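Local structure of TSE2 (Pseudomonas aeruginosa, 5AKO) at residues S30-R35 with I118-D123; L66-D71 with P83-G88; L128-D133 with T142-M147. The protein acts as a toxin that the H1 type VI secretion system delivers into the cytoplasm of recipient cells, where it is likely a NAD-dependent cytotoxin. One frame throughout, in Å; residues are numbered along the deposited sequence.

Contact 1: S30-R35 with I118-D123; sequences SLTLYR and IPDGTD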
ATOM      1  N   SER C  30       3.343 -20.637 -25.017  1.00 37.98           N
ATOM      2  CA  SER C  30       3.061 -22.039 -24.789  1.00 44.74           C
ATOM      3  C   SER C  30       1.606 -22.218 -24.476  1.00 43.54           C
ATOM      4  O   SER C  30       1.165 -23.297 -24.188  1.00 48.43           O
ATOM      5  CB  SER C  30       3.926 -22.574 -23.630  1.00 46.73           C
ATOM      6  OG  SER C  30       3.713 -21.838 -22.442  1.00 48.39           O
ATOM      7  N   LEU C  31       0.860 -21.150 -24.598  1.00 46.62           N
ATOM      8  CA  LEU C  31      -0.483 -21.074 -24.090  1.00 45.64           C
ATOM      9  C   LEU C  31      -1.185 -20.010 -24.889  1.00 37.23           C
ATOM     10  O   LEU C  31      -0.551 -19.039 -25.292  1.00 38.35           O
ATOM     11  CB  LEU C  31      -0.404 -20.577 -22.663  1.00 54.24           C
ATOM     12  CG  LEU C  31      -1.418 -21.143 -21.704  1.00 57.68           C
ATOM     13  CD1 LEU C  31      -0.879 -22.432 -21.111  1.00 63.88           C
ATOM     14  CD2 LEU C  31      -1.657 -20.104 -20.631  1.00 56.75           C
ATOM     15  N   THR C  32      -2.487 -20.169 -25.076  1.00 36.01           N
ATOM     16  CA  THR C  32      -3.309 -19.131 -25.686  1.00 34.65           C
ATOM     17  C   THR C  32      -3.638 -18.048 -24.663  1.00 35.52           C
ATOM     18  O   THR C  32      -4.121 -18.349 -23.588  1.00 39.82           O
ATOM     19  CB  THR C  32      -4.596 -19.699 -26.318  1.00 36.47           C
ATOM     20  OG1 THR C  32      -4.213 -20.617 -27.335  1.00 34.24           O
ATOM     21  CG2 THR C  32      -5.454 -18.600 -27.016  1.00 36.54           C
ATOM     22  N   LEU C  33      -3.352 -16.801 -25.034  1.00 32.62           N
ATOM     23  CA  LEU C  33      -3.551 -15.607 -24.217  1.00 30.91           C
ATOM     24  C   LEU C  33      -4.495 -14.618 -24.942  1.00 30.21           C
ATOM     25  O   LEU C  33      -4.506 -14.549 -26.170  1.00 29.73           O
ATOM     26  CB  LEU C  33      -2.187 -14.928 -23.933  1.00 28.51           C
ATOM     27  CG  LEU C  33      -1.169 -15.844 -23.195  1.00 25.96           C
ATOM     28  CD1 LEU C  33       0.269 -15.350 -23.232  1.00 25.01           C
ATOM     29  CD2 LEU C  33      -1.581 -16.033 -21.759  1.00 26.79           C
ATOM     30  N   TYR C  34      -5.241 -13.856 -24.167  1.00 26.93           N
ATOM     31  CA  TYR C  34      -6.300 -13.013 -24.664  1.00 29.25           C
ATOM     32  C   TYR C  34      -6.117 -11.600 -24.119  1.00 30.97           C
ATOM     33  O   TYR C  34      -5.952 -11.412 -22.921  1.00 28.45           O
ATOM     34  CB  TYR C  34      -7.667 -13.535 -24.177  1.00 28.57           C
ATOM     35  CG  TYR C  34      -7.995 -14.916 -24.625  1.00 32.27           C
ATOM     36  CD1 TYR C  34      -7.530 -16.044 -23.906  1.00 32.83           C
ATOM     37  CD2 TYR C  34      -8.764 -15.137 -25.774  1.00 35.91           C
ATOM     38  CE1 TYR C  34      -7.835 -17.331 -24.313  1.00 32.37           C
ATOM     39  CE2 TYR C  34      -9.085 -16.439 -26.193  1.00 35.27           C
ATOM     40  CZ  TYR C  34      -8.620 -17.528 -25.441  1.00 35.82           C
ATOM     41  OH  TYR C  34      -8.924 -18.813 -25.833  1.00 37.89           O
ATOM     42  N   ARG C  35      -6.244 -10.610 -24.999  1.00 31.90           N
ATOM     43  CA  ARG C  35      -6.083  -9.190 -24.661  1.00 30.50           C
ATOM     44  C   ARG C  35      -7.416  -8.516 -24.834  1.00 29.61           C
ATOM     45  O   ARG C  35      -7.973  -8.534 -25.924  1.00 33.83           O
ATOM     46  CB  ARG C  35      -5.074  -8.602 -25.638  1.00 31.73           C
ATOM     47  CG  ARG C  35      -5.022  -7.100 -25.713  1.00 32.51           C
ATOM     48  CD  ARG C  35      -4.452  -6.545 -24.447  1.00 33.83           C
ATOM     49  NE  ARG C  35      -4.233  -5.116 -24.507  1.00 32.66           N
ATOM     50  CZ  ARG C  35      -3.875  -4.363 -23.468  1.00 30.74           C
ATOM     51  NH1 ARG C  35      -3.696  -4.886 -22.257  1.00 36.89           N
ATOM     52  NH2 ARG C  35      -3.730  -3.071 -23.623  1.00 26.58           N
ATOM     53  N   ILE C 118      -3.994 -14.356 -28.858  1.00 32.58           N
ATOM     54  CA  ILE C 118      -2.591 -14.665 -29.097  1.00 33.29           C
ATOM     55  C   ILE C 118      -2.446 -16.167 -28.904  1.00 35.29           C
ATOM     56  O   ILE C 118      -2.488 -16.674 -27.750  1.00 31.12           O
ATOM     57  CB  ILE C 118      -1.672 -13.937 -28.131  1.00 35.24           C
ATOM     58  CG1 ILE C 118      -1.865 -12.412 -28.268  1.00 37.82           C
ATOM     59  CG2 ILE C 118      -0.220 -14.326 -28.380  1.00 33.24           C
ATOM     60  CD1 ILE C 118      -0.921 -11.606 -27.377  1.00 39.13           C
ATOM     61  N   PRO C 119      -2.381 -16.903 -30.029  1.00 33.12           N
ATOM     62  CA  PRO C 119      -2.557 -18.345 -29.836  1.00 34.57           C
ATOM     63  C   PRO C 119      -1.318 -18.993 -29.277  1.00 33.25           C
ATOM     64  O   PRO C 119      -0.207 -18.507 -29.514  1.00 28.52           O
ATOM     65  CB  PRO C 119      -2.833 -18.849 -31.251  1.00 37.25           C
ATOM     66  CG  PRO C 119      -3.557 -17.682 -31.874  1.00 39.30           C
ATOM     67  CD  PRO C 119      -2.775 -16.493 -31.381  1.00 35.34           C
ATOM     68  N   ASP C 120      -1.494 -20.074 -28.527  1.00 34.80           N
ATOM     69  CA  ASP C 120      -0.346 -20.920 -28.214  1.00 39.81           C
ATOM     70  C   ASP C 120       0.492 -21.026 -29.478  1.00 32.32           C
ATOM     71  O   ASP C 120      -0.060 -21.170 -30.565  1.00 32.62           O
ATOM     72  CB  ASP C 120      -0.806 -22.320 -27.811  1.00 47.66           C
ATOM     73  CG  ASP C 120      -1.586 -22.999 -28.915  1.00 51.32           C
ATOM     74  OD1 ASP C 120      -2.667 -22.487 -29.253  1.00 56.58           O
ATOM     75  OD2 ASP C 120      -1.120 -24.021 -29.473  1.00 64.82           O
ATOM     76  N   GLY C 121       1.802 -20.943 -29.350  1.00 30.76           N
ATOM     77  CA  GLY C 121       2.703 -21.114 -30.499  1.00 31.48           C
ATOM     78  C   GLY C 121       3.086 -19.830 -31.236  1.00 37.77           C
ATOM     79  O   GLY C 121       3.858 -19.867 -32.192  1.00 38.38           O
ATOM     80  N   THR C 122       2.563 -18.681 -30.805  1.00 40.55           N
ATOM     81  CA  THR C 122       2.911 -17.419 -31.425  1.00 40.76           C
ATOM     82  C   THR C 122       4.357 -17.039 -31.128  1.00 38.41           C
ATOM     83  O   THR C 122       4.839 -17.238 -30.011  1.00 44.37           O
ATOM     84  CB  THR C 122       2.022 -16.307 -30.888  1.00 42.07           C
ATOM     85  OG1 THR C 122       0.667 -16.661 -31.141  1.00 41.36           O
ATOM     86  CG2 THR C 122       2.367 -14.982 -31.578  1.00 42.29           C
ATOM     87  N   ASP C 123       5.045 -16.537 -32.130  1.00 36.89           N
ATOM     88  CA  ASP C 123       6.436 -16.084 -31.980  1.00 39.84           C
ATOM     89  C   ASP C 123       6.507 -14.795 -31.181  1.00 39.91           C
ATOM     90  O   ASP C 123       5.810 -13.836 -31.488  1.00 39.11           O
ATOM     91  CB  ASP C 123       7.091 -15.897 -33.354  1.00 42.31           C
ATOM     92  CG  ASP C 123       7.389 -17.279 -34.066  1.00 48.25           C
ATOM     93  OD1 ASP C 123       7.162 -18.366 -33.473  1.00 50.63           O
ATOM     94  OD2 ASP C 123       7.845 -17.295 -35.226  1.00 54.33           O
TER
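Thr32 and Asp120 meet with their side chains at a slant, and the threonine hydroxyl does the gripping: Thr32 OG1 accepts the backbone N-H of Asp120 at 3.0 Å in an almost straight bond (174°). The torsion of Thr32 makes this possible, since chi1 of -61° keeps OG1 beside its own backbone N and turns CG2 toward the carbonyl oxygen of Ile118, with Thr32 CG2 3.6 Å from Ile118 O. Asp120 CB rests against the backbone of Leu31 (Asp120 CB to Leu31 C 3.7 Å), while OD1 turns to a salt bridge with Lys175 on helix 154-176. One step along, Leu33 and Ile118 form an antiparallel hydrogen-bonded pair at the start of strand 33-37 and the end of strand 114-118, the two strands of a small sheet. Leu33 N reaches Ile118 O at 2.9 Å, Ile118 N returns to Leu33 O at 2.7 Å, and the two side chains leave on the same face, Leu33 CB 4.3 Å from Ile118 CB. Past this pair the chain swings through a type II beta turn from Pro119 to Thr122, with Gly121 at the position of positive phi (92°). Pro119 O is held twice by Thr122, from its N and, at 2.6 Å, from Thr122 OG1 on a lone pair in the carbonyl plane.

Contact 2: L66-D71 with P83-G88; sequences LHPTFD and PDIVAG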
ATOM      1  N   LEU C  66      -1.573  -4.278 -28.221  1.00 28.92           N
ATOM      2  CA  LEU C  66      -0.798  -4.743 -27.117  1.00 30.15           C
ATOM      3  C   LEU C  66       0.126  -3.641 -26.580  1.00 31.97           C
ATOM      4  O   LEU C  66       1.125  -3.936 -25.936  1.00 32.70           O
ATOM      5  CB  LEU C  66       0.064  -5.924 -27.582  1.00 30.15           C
ATOM      6  CG  LEU C  66      -0.649  -7.125 -28.180  1.00 28.34           C
ATOM      7  CD1 LEU C  66       0.344  -8.151 -28.701  1.00 30.68           C
ATOM      8  CD2 LEU C  66      -1.558  -7.796 -27.210  1.00 28.21           C
ATOM      9  N   HIS C  67      -0.193  -2.387 -26.867  1.00 33.26           N
ATOM     10  CA  HIS C  67       0.524  -1.277 -26.280  1.00 36.16           C
ATOM     11  C   HIS C  67      -0.008  -1.062 -24.890  1.00 30.16           C
ATOM     12  O   HIS C  67      -1.217  -1.043 -24.691  1.00 37.35           O
ATOM     13  CB  HIS C  67       0.315   0.028 -27.077  1.00 36.02           C
ATOM     14  CG  HIS C  67       1.082   0.086 -28.350  1.00 38.55           C
ATOM     15  ND1 HIS C  67       1.472   1.273 -28.923  1.00 44.55           N
ATOM     16  CD2 HIS C  67       1.502  -0.890 -29.186  1.00 41.47           C
ATOM     17  CE1 HIS C  67       2.132   1.024 -30.041  1.00 48.54           C
ATOM     18  NE2 HIS C  67       2.169  -0.286 -30.221  1.00 42.97           N
ATOM     19  N   PRO C  68       0.873  -0.886 -23.928  1.00 29.52           N
ATOM     20  CA  PRO C  68       0.422  -0.526 -22.598  1.00 32.87           C
ATOM     21  C   PRO C  68       0.252   0.975 -22.510  1.00 33.68           C
ATOM     22  O   PRO C  68       0.934   1.686 -23.239  1.00 36.12           O
ATOM     23  CB  PRO C  68       1.617  -0.899 -21.729  1.00 31.70           C
ATOM     24  CG  PRO C  68       2.798  -0.697 -22.610  1.00 29.54           C
ATOM     25  CD  PRO C  68       2.332  -1.137 -23.953  1.00 32.24           C
ATOM     26  N   THR C  69      -0.596   1.444 -21.594  1.00 32.59           N
ATOM     27  CA  THR C  69      -0.610   2.855 -21.230  1.00 31.18           C
ATOM     28  C   THR C  69       0.783   3.228 -20.702  1.00 34.24           C
ATOM     29  O   THR C  69       1.416   2.475 -19.911  1.00 30.79           O
ATOM     30  CB  THR C  69      -1.659   3.196 -20.127  1.00 31.08           C
ATOM     31  OG1 THR C  69      -1.355   2.449 -18.935  1.00 31.78           O
ATOM     32  CG2 THR C  69      -3.091   2.888 -20.573  1.00 30.11           C
ATOM     33  N   PHE C  70       1.218   4.427 -21.092  1.00 37.41           N
ATOM     34  CA  PHE C  70       2.473   5.004 -20.645  1.00 40.90           C
ATOM     35  C   PHE C  70       2.315   6.132 -19.632  1.00 43.51           C
ATOM     36  O   PHE C  70       3.267   6.527 -18.992  1.00 43.18           O
ATOM     37  CB  PHE C  70       3.233   5.511 -21.862  1.00 40.95           C
ATOM     38  CG  PHE C  70       3.645   4.403 -22.789  1.00 37.43           C
ATOM     39  CD1 PHE C  70       4.726   3.578 -22.460  1.00 34.11           C
ATOM     40  CD2 PHE C  70       2.936   4.157 -23.964  1.00 35.18           C
ATOM     41  CE1 PHE C  70       5.112   2.550 -23.310  1.00 34.85           C
ATOM     42  CE2 PHE C  70       3.293   3.089 -24.790  1.00 35.06           C
ATOM     43  CZ  PHE C  70       4.384   2.286 -24.466  1.00 32.92           C
ATOM     44  N   ASP C  71       1.119   6.667 -19.486  1.00 48.13           N
ATOM     45  CA  ASP C  71       0.953   7.770 -18.564  1.00 50.12           C
ATOM     46  C   ASP C  71      -0.338   7.615 -17.796  1.00 49.04           C
ATOM     47  O   ASP C  71      -1.133   6.702 -18.065  1.00 49.47           O
ATOM     48  CB  ASP C  71       0.984   9.105 -19.334  1.00 54.70           C
ATOM     49  CG  ASP C  71      -0.079   9.194 -20.443  1.00 59.03           C
ATOM     50  OD1 ASP C  71      -1.113   8.494 -20.391  1.00 62.67           O
ATOM     51  OD2 ASP C  71       0.120   9.993 -21.387  1.00 74.75           O
ATOM     52  N   PRO C  83       0.033   4.035 -14.683  1.00 29.49           N
ATOM     53  CA  PRO C  83       0.506   3.543 -15.994  1.00 34.48           C
ATOM     54  C   PRO C  83       0.824   2.059 -15.960  1.00 28.97           C
ATOM     55  O   PRO C  83       1.324   1.592 -14.990  1.00 29.91           O
ATOM     56  CB  PRO C  83       1.817   4.323 -16.236  1.00 31.08           C
ATOM     57  CG  PRO C  83       1.841   5.346 -15.184  1.00 29.88           C
ATOM     58  CD  PRO C  83       1.058   4.867 -14.049  1.00 30.01           C
ATOM     59  N   ASP C  84       0.559   1.351 -17.028  1.00 30.02           N
ATOM     60  CA  ASP C  84       0.839  -0.076 -17.043  1.00 32.26           C
ATOM     61  C   ASP C  84       2.349  -0.317 -16.956  1.00 28.10           C
ATOM     62  O   ASP C  84       2.802  -1.224 -16.291  1.00 29.45           O
ATOM     63  CB  ASP C  84       0.319  -0.717 -18.323  1.00 35.65           C
ATOM     64  CG  ASP C  84      -1.189  -0.634 -18.492  1.00 38.88           C
ATOM     65  OD1 ASP C  84      -1.934  -0.525 -17.489  1.00 42.58           O
ATOM     66  OD2 ASP C  84      -1.634  -0.721 -19.673  1.00 46.48           O
ATOM     67  N   ILE C  85       3.133   0.508 -17.625  1.00 29.00           N
ATOM     68  CA  ILE C  85       4.594   0.424 -17.527  1.00 28.36           C
ATOM     69  C   ILE C  85       5.192   1.818 -17.346  1.00 29.75           C
ATOM     70  O   ILE C  85       4.605   2.786 -17.734  1.00 28.50           O
ATOM     71  CB  ILE C  85       5.151  -0.277 -18.782  1.00 27.62           C
ATOM     72  CG1 ILE C  85       6.623  -0.616 -18.619  1.00 28.66           C
ATOM     73  CG2 ILE C  85       4.951   0.570 -20.022  1.00 29.05           C
ATOM     74  CD1 ILE C  85       7.207  -1.494 -19.725  1.00 29.00           C
ATOM     75  N   VAL C  86       6.379   1.882 -16.767  1.00 32.46           N
ATOM     76  CA  VAL C  86       7.043   3.102 -16.343  1.00 31.78           C
ATOM     77  C   VAL C  86       8.561   3.050 -16.658  1.00 32.76           C
ATOM     78  O   VAL C  86       9.252   2.067 -16.340  1.00 29.50           O
ATOM     79  CB  VAL C  86       6.913   3.203 -14.788  1.00 35.23           C
ATOM     80  CG1 VAL C  86       7.772   4.288 -14.233  1.00 35.30           C
ATOM     81  CG2 VAL C  86       5.463   3.449 -14.383  1.00 36.77           C
ATOM     82  N   ALA C  87       9.079   4.114 -17.250  1.00 29.20           N
ATOM     83  CA  ALA C  87      10.483   4.216 -17.590  1.00 27.88           C
ATOM     84  C   ALA C  87      11.318   4.664 -16.407  1.00 26.48           C
ATOM     85  O   ALA C  87      10.848   5.422 -15.567  1.00 28.80           O
ATOM     86  CB  ALA C  87      10.647   5.228 -18.732  1.00 30.80           C
ATOM     87  N   GLY C  88      12.590   4.278 -16.388  1.00 25.69           N
ATOM     88  CA  GLY C  88      13.598   4.957 -15.562  1.00 25.44           C
ATOM     89  C   GLY C  88      13.764   6.439 -15.935  1.00 29.87           C
ATOM     90  O   GLY C  88      13.172   6.922 -16.931  1.00 29.13           O
TER
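Thr69 and Asp84 bring two irregular backbones within 5.3 Å of each other, CA to CA, and Asp71 and Pro83 come together beside them at 5.0 Å, although neither segment is a regular strand. Each of the two central residues uses its side chain on the backbone of the other. Asp84 N gives its hydrogen to Thr69 OG1 at 2.9 Å; in return Thr69 N reaches Asp84 OD2 at 3.1 Å, coming from above the carboxylate plane, some 50° out of it. The side chains themselves cross at about a right angle. Thr69 has OG1 set between its backbone N and carbonyl carbon (chi1 60°), which turns the hydroxyl to the amide of Asp84. Weak bonds from Asp84 N and Ile85 N both end on Thr69 O, so the amide of Asp84 is shared between hydroxyl and carbonyl.

The apolar half of the contact gathers on one methyl group. Ile85 CG2 touches Pro68 CG at 3.6 Å and, obliquely to the ring, Phe70 CE1 at 3.8 Å. Pro68 also presses its CB on that of Asp84, and its carbonyl oxygen sits over the rim of one face of the Phe70 ring. Pro68 and Phe70 pack in turn on Leu161 and Arg154 of helix 154-176, while Pro83 meets an apolar side chain of another protein chain. This is a loop-to-loop contact held by reciprocal side-chain-to-main-chain hydrogen bonds, not a sheet pair; it closes the neck of a loop within the long connection between strands 33-37 and 100-103, which has no regular helix or strand.

Contact 3: L128-D133 with T142-M147; sequences LKVKQD and THYTIM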
ATOM      1  N   LEU C 128      11.301  -9.042 -26.312  1.00 33.03           N
ATOM      2  CA  LEU C 128      10.183  -9.038 -25.394  1.00 31.11           C
ATOM      3  C   LEU C 128      10.134 -10.352 -24.707  1.00 31.64           C
ATOM      4  O   LEU C 128      10.774 -11.323 -25.148  1.00 32.28           O
ATOM      5  CB  LEU C 128       8.888  -8.850 -26.147  1.00 31.55           C
ATOM      6  CG  LEU C 128       8.651  -7.511 -26.841  1.00 33.83           C
ATOM      7  CD1 LEU C 128       7.247  -7.473 -27.412  1.00 37.07           C
ATOM      8  CD2 LEU C 128       8.844  -6.334 -25.896  1.00 35.64           C
ATOM      9  N   LYS C 129       9.414 -10.392 -23.595  1.00 29.02           N
ATOM     10  CA  LYS C 129       9.128 -11.655 -22.933  1.00 27.80           C
ATOM     11  C   LYS C 129       7.778 -11.550 -22.280  1.00 29.58           C
ATOM     12  O   LYS C 129       7.257 -10.446 -22.128  1.00 30.70           O
ATOM     13  CB  LYS C 129      10.208 -12.025 -21.937  1.00 27.70           C
ATOM     14  CG  LYS C 129      10.350 -11.081 -20.755  1.00 29.36           C
ATOM     15  CD  LYS C 129      11.671 -11.292 -20.017  1.00 30.35           C
ATOM     16  CE  LYS C 129      11.721 -10.497 -18.726  1.00 31.72           C
ATOM     17  NZ  LYS C 129      12.976 -10.755 -17.986  1.00 29.86           N
ATOM     18  N   VAL C 130       7.229 -12.703 -21.921  1.00 28.98           N
ATOM     19  CA  VAL C 130       5.894 -12.823 -21.386  1.00 29.19           C
ATOM     20  C   VAL C 130       6.023 -13.519 -20.075  1.00 30.66           C
ATOM     21  O   VAL C 130       6.460 -14.645 -20.031  1.00 34.56           O
ATOM     22  CB  VAL C 130       5.017 -13.671 -22.319  1.00 28.11           C
ATOM     23  CG1 VAL C 130       3.607 -13.819 -21.772  1.00 26.34           C
ATOM     24  CG2 VAL C 130       5.008 -13.041 -23.698  1.00 26.37           C
ATOM     25  N   LYS C 131       5.627 -12.837 -19.015  1.00 32.35           N
ATOM     26  CA  LYS C 131       5.780 -13.291 -17.651  1.00 33.93           C
ATOM     27  C   LYS C 131       4.476 -13.811 -17.104  1.00 33.27           C
ATOM     28  O   LYS C 131       3.460 -13.133 -17.183  1.00 36.82           O
ATOM     29  CB  LYS C 131       6.217 -12.113 -16.776  1.00 39.90           C
ATOM     30  CG  LYS C 131       6.233 -12.399 -15.274  1.00 44.18           C
ATOM     31  CD  LYS C 131       6.701 -11.172 -14.518  1.00 49.25           C
ATOM     32  CE  LYS C 131       6.819 -11.400 -13.022  1.00 51.99           C
ATOM     33  NZ  LYS C 131       7.672 -12.574 -12.741  1.00 54.19           N
ATOM     34  N   GLN C 132       4.511 -15.004 -16.526  1.00 34.57           N
ATOM     35  CA  GLN C 132       3.362 -15.560 -15.849  1.00 32.96           C
ATOM     36  C   GLN C 132       3.353 -14.930 -14.497  1.00 31.68           C
ATOM     37  O   GLN C 132       4.321 -15.031 -13.793  1.00 28.96           O
ATOM     38  CB  GLN C 132       3.450 -17.080 -15.701  1.00 34.53           C
ATOM     39  CG  GLN C 132       2.274 -17.631 -14.909  1.00 38.85           C
ATOM     40  CD  GLN C 132       2.276 -19.127 -14.706  1.00 43.47           C
ATOM     41  OE1 GLN C 132       3.164 -19.845 -15.139  1.00 45.84           O
ATOM     42  NE2 GLN C 132       1.293 -19.590 -13.974  1.00 49.69           N
ATOM     43  N   ASP C 133       2.261 -14.272 -14.133  1.00 31.30           N
ATOM     44  CA  ASP C 133       2.114 -13.754 -12.765  1.00 31.97           C
ATOM     45  C   ASP C 133       1.121 -14.709 -12.084  1.00 32.59           C
ATOM     46  O   ASP C 133       1.053 -15.866 -12.427  1.00 33.68           O
ATOM     47  CB  ASP C 133       1.602 -12.325 -12.755  1.00 29.78           C
ATOM     48  CG  ASP C 133       2.393 -11.376 -13.686  1.00 30.05           C
ATOM     49  OD1 ASP C 133       3.535 -11.027 -13.390  1.00 40.89           O
ATOM     50  OD2 ASP C 133       1.850 -10.876 -14.670  1.00 26.91           O
ATOM     51  N   THR C 142      -5.620 -16.526 -14.933  1.00 27.41           N
ATOM     52  CA  THR C 142      -4.220 -16.275 -14.589  1.00 29.16           C
ATOM     53  C   THR C 142      -3.762 -15.104 -15.402  1.00 27.23           C
ATOM     54  O   THR C 142      -3.953 -15.086 -16.616  1.00 25.52           O
ATOM     55  CB  THR C 142      -3.312 -17.498 -14.898  1.00 26.94           C
ATOM     56  OG1 THR C 142      -3.636 -18.548 -13.978  1.00 30.21           O
ATOM     57  CG2 THR C 142      -1.853 -17.113 -14.702  1.00 25.59           C
ATOM     58  N   HIS C 143      -3.110 -14.165 -14.746  1.00 28.22           N
ATOM     59  CA  HIS C 143      -2.637 -12.944 -15.438  1.00 31.20           C
ATOM     60  C   HIS C 143      -1.219 -13.119 -15.987  1.00 31.05           C
ATOM     61  O   HIS C 143      -0.388 -13.794 -15.346  1.00 31.96           O
ATOM     62  CB  HIS C 143      -2.613 -11.804 -14.443  1.00 29.67           C
ATOM     63  CG  HIS C 143      -2.226 -10.496 -15.049  1.00 29.72           C
ATOM     64  ND1 HIS C 143      -0.918 -10.121 -15.254  1.00 30.88           N
ATOM     65  CD2 HIS C 143      -2.983  -9.473 -15.489  1.00 28.81           C
ATOM     66  CE1 HIS C 143      -0.889  -8.911 -15.778  1.00 30.85           C
ATOM     67  NE2 HIS C 143      -2.130  -8.503 -15.937  1.00 30.61           N
ATOM     68  N   TYR C 144      -0.934 -12.493 -17.134  1.00 26.74           N
ATOM     69  CA  TYR C 144       0.372 -12.527 -17.740  1.00 24.93           C
ATOM     70  C   TYR C 144       0.769 -11.126 -18.197  1.00 31.53           C
ATOM     71  O   TYR C 144      -0.111 -10.297 -18.473  1.00 28.89           O
ATOM     72  CB  TYR C 144       0.379 -13.447 -18.942  1.00 25.14           C
ATOM     73  CG  TYR C 144       0.302 -14.961 -18.676  1.00 27.80           C
ATOM     74  CD1 TYR C 144      -0.885 -15.566 -18.363  1.00 29.72           C
ATOM     75  CD2 TYR C 144       1.407 -15.763 -18.806  1.00 28.61           C
ATOM     76  CE1 TYR C 144      -0.968 -16.929 -18.145  1.00 31.28           C
ATOM     77  CE2 TYR C 144       1.362 -17.113 -18.608  1.00 27.54           C
ATOM     78  CZ  TYR C 144       0.164 -17.700 -18.249  1.00 30.53           C
ATOM     79  OH  TYR C 144       0.059 -19.060 -18.032  1.00 28.55           O
ATOM     80  N   THR C 145       2.088 -10.854 -18.296  1.00 30.98           N
ATOM     81  CA  THR C 145       2.552  -9.531 -18.667  1.00 27.79           C
ATOM     82  C   THR C 145       3.576  -9.623 -19.769  1.00 27.60           C
ATOM     83  O   THR C 145       4.551 -10.338 -19.657  1.00 27.14           O
ATOM     84  CB  THR C 145       3.176  -8.801 -17.465  1.00 29.31           C
ATOM     85  OG1 THR C 145       2.224  -8.763 -16.408  1.00 28.88           O
ATOM     86  CG2 THR C 145       3.572  -7.337 -17.826  1.00 27.61           C
ATOM     87  N   ILE C 146       3.290  -8.953 -20.870  1.00 27.03           N
ATOM     88  CA  ILE C 146       4.224  -8.827 -21.960  1.00 25.52           C
ATOM     89  C   ILE C 146       5.090  -7.619 -21.612  1.00 27.09           C
ATOM     90  O   ILE C 146       4.560  -6.542 -21.378  1.00 25.05           O
ATOM     91  CB  ILE C 146       3.516  -8.487 -23.256  1.00 26.44           C
ATOM     92  CG1 ILE C 146       2.428  -9.515 -23.590  1.00 29.60           C
ATOM     93  CG2 ILE C 146       4.535  -8.422 -24.368  1.00 27.94           C
ATOM     94  CD1 ILE C 146       1.487  -9.144 -24.726  1.00 25.97           C
ATOM     95  N   MET C 147       6.407  -7.783 -21.606  1.00 26.10           N
ATOM     96  CA  MET C 147       7.283  -6.784 -21.051  1.00 28.36           C
ATOM     97  C   MET C 147       8.614  -6.786 -21.851  1.00 29.70           C
ATOM     98  O   MET C 147       8.919  -7.717 -22.567  1.00 29.68           O
ATOM     99  CB  MET C 147       7.510  -6.999 -19.521  1.00 29.70           C
ATOM    100  CG  MET C 147       8.451  -8.158 -19.250  1.00 31.71           C
ATOM    101  SD  MET C 147       8.773  -8.498 -17.555  1.00 34.02           S
ATOM    102  CE  MET C 147       7.181  -8.401 -16.736  1.00 32.52           C
TER
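The contact is the body of a beta hairpin, strands 128-136 and 141-148, whose segments run antiparallel at 159°. Lys129 with Met147 and Lys131 with Thr145 are hydrogen-bonded pairs, each closed by two backbone bonds such as Lys131 N to Thr145 O at 2.8 Å; Val130 with Ile146 and Gln132 with Tyr144 are the non-hydrogen-bonded pairs between and beyond them. Asp133 N to His143 O continues the strand bonding.

Toward the turn, Asp133 OD2 collects two donors. Thr145 OG1 gives its proton to the syn lone pair of Asp133 OD2 at 2.8 Å, and His143 ND1 meets Asp133 OD2 at 2.9 Å on the anti side, somewhat out of the carboxylate plane but close to the plane of the imidazole. The other ring nitrogen, His143 NE2, is hydrogen-bonded to Ser101 OG, and with both nitrogens bound the rotation of the ring is fixed.

On the face with Lys129 and Lys131, Met147 lies across both lysine chains: Met147 SD is 3.7 Å from Lys129 CE, and the bend at chi3 (44°) carries Met147 CE to Lys131 CD at 3.6 Å. On the opposite face Gln132 crosses the Tyr144 side chain at a slant, Gln132 CB lying 3.6 Å from Tyr144 CE2. With CG anti to the backbone N (chi1 176°), the extended chain carries on past the ring, Gln132 CG 4.0 Å from Tyr144 CZ and the amide near the hydroxyl. Val130 CG1 approaches the same ring from the neighbouring pair.

Strand 24-25 flanks the hairpin at 128-136, with Tyr24 in a cation-pi contact with Lys129, and strand 100-103 flanks it at 141-148. Leu33 of strand 33-37 touches Val130 and Tyr144, while Leu128 and Ile146 pack on Leu161 of helix 154-176.

How the contacts relate
From the N terminus the chain first passes through 30-35 and then makes a long excursion that ends only when 118-123 comes back to it, so contact 1 closes the widest loop. Contact 2 falls within that excursion and closes a shorter loop of its own. Contact 3 follows in series, a local hairpin further along the chain; none of the loops cross. In space, contact 1 packs its small sheet on the hairpin of contact 3, where Leu31 also meets Tyr144. Leu66, at the start of contact 2's first segment, packs its CD2 on Arg35 and Ile118 of contact 1 and on Ile146 of contact 3, tying contact 2 to both.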